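Local atomic coordinates of PilO protein (Pseudomonas aeruginosa, PDB entry 5UVR), a protein that forms heterodimers with PilN that found the inner-membrane PilM/PilN/PilO/PilP complex essential for assembling functional type IV pili, and plays a role in twitching motility. Residues S54-S57 with S58-R61. Sequence-based numbering, arbitrary orientation.
Sequences SGVS and SLPR
At the C-terminal end of helix 46-57, where the modified ferredoxin fold of the PilO core turns into the loop leading to strand 66-72, Ser58 and Leu59 fold back on Ser54, Gly55 and Val56. Ser58 grips the Ser54 carbonyl twice. Its hydroxyl donates from Ser58 OG to Ser54 O at 2.8 Å, with the donor tilted from the carbonyl plane. The backbone bond from Ser58 N to the same oxygen is weak, its N-H...O angle bent to 125°. With OG anti to its own carbonyl carbon (chi1 -56°), the side chain turns back beside the backbone N, which places OG next to the amide that points at the same oxygen. Ser58 N also reaches Gly55 O at 3.2 Å, an i to i+3 bond beside the weak i to i+4 one. The next bond has that shorter spacing too: Leu59 N donates to Val56 O at 3.2 Å and is nearly straight (165°), although the donor lies above the carbonyl plane. A water oxygen lies 2.8 Å from Val56 O. The Leu59 side chain rests against the Val56 carbonyl, CG lying 3.4 Å from Val56 O, and also touches Leu4 and Asp7, so the turn packs against helix 4-10. Farther along the same branch, Leu59 CD1 meets Val56 CG1 loosely at 4.4 Å.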
loop_
_atom_site.group_PDB
_atom_site.type_symbol
_atom_site.label_atom_id
_atom_site.label_comp_id
_atom_site.label_asym_id
_atom_site.label_seq_id
_atom_site.Cartn_x
_atom_site.Cartn_y
_atom_site.Cartn_z
ATOM N N SER A 54 6.678 4.272 6.285
ATOM C CA SER A 54 8.095 3.939 6.418
ATOM C C SER A 54 8.307 2.435 6.446
ATOM O O SER A 54 9.288 1.929 5.897
ATOM C CB SER A 54 8.670 4.573 7.681
ATOM O OG SER A 54 8.781 5.965 7.491
ATOM N N GLY A 55 7.408 1.706 7.098
ATOM C CA GLY A 55 7.537 0.259 7.127
ATOM C C GLY A 55 7.464 -0.342 5.741
ATOM O O GLY A 55 8.279 -1.190 5.373
ATOM N N VAL A 56 6.485 0.089 4.946
ATOM C CA VAL A 56 6.371 -0.436 3.590
ATOM C C VAL A 56 7.598 -0.045 2.784
ATOM O O VAL A 56 8.157 -0.856 2.037
ATOM C CB VAL A 56 5.074 0.060 2.929
ATOM C CG1 VAL A 56 5.030 -0.334 1.454
ATOM C CG2 VAL A 56 3.862 -0.499 3.672
ATOM N N SER A 57 8.067 1.188 2.970
ATOM C CA SER A 57 9.213 1.696 2.229
ATOM C C SER A 57 10.494 0.939 2.552
ATOM O O SER A 57 11.426 0.951 1.743
ATOM C CB SER A 57 9.400 3.190 2.531
ATOM O OG SER A 57 8.255 3.958 2.169
ATOM N N SER A 58 10.570 0.308 3.722
ATOM C CA SER A 58 11.766 -0.380 4.177
ATOM C C SER A 58 11.763 -1.869 3.853
ATOM O O SER A 58 12.723 -2.563 4.197
ATOM C CB SER A 58 11.928 -0.178 5.686
ATOM O OG SER A 58 11.949 1.207 5.976
ATOM N N LEU A 59 10.717 -2.374 3.212
ATOM C CA LEU A 59 10.692 -3.784 2.842
ATOM C C LEU A 59 11.802 -4.078 1.835
ATOM O O LEU A 59 12.101 -3.242 0.971
ATOM C CB LEU A 59 9.330 -4.157 2.252
ATOM C CG LEU A 59 8.134 -4.078 3.206
ATOM C CD1 LEU A 59 6.839 -4.205 2.425
ATOM C CD2 LEU A 59 8.238 -5.144 4.283
ATOM N N PRO A 60 12.419 -5.201 1.906
ATOM C CA PRO A 60 13.518 -5.531 0.980
ATOM C C PRO A 60 13.010 -5.977 -0.390
ATOM O O PRO A 60 13.298 -7.076 -0.863
ATOM C CB PRO A 60 14.255 -6.647 1.729
ATOM C CG PRO A 60 13.193 -7.342 2.490
ATOM C CD PRO A 60 12.187 -6.271 2.897
ATOM N N ARG A 61 12.249 -5.103 -1.039
ATOM C CA ARG A 61 11.716 -5.389 -2.364
ATOM C C ARG A 61 11.284 -4.072 -2.985
ATOM O O ARG A 61 11.074 -3.080 -2.290
ATOM C CB ARG A 61 10.539 -6.364 -2.295
ATOM C CG ARG A 61 9.298 -5.740 -1.690
ATOM C CD ARG A 61 8.200 -6.779 -1.426
ATOM N NE ARG A 61 7.770 -7.475 -2.638
ATOM C CZ ARG A 61 6.989 -8.550 -2.632
ATOM N NH1 ARG A 61 6.572 -9.048 -1.482
ATOM N NH2 ARG A 61 6.638 -9.133 -3.775
HETATM O O HOH W 1 9.559 -0.759 -0.375
#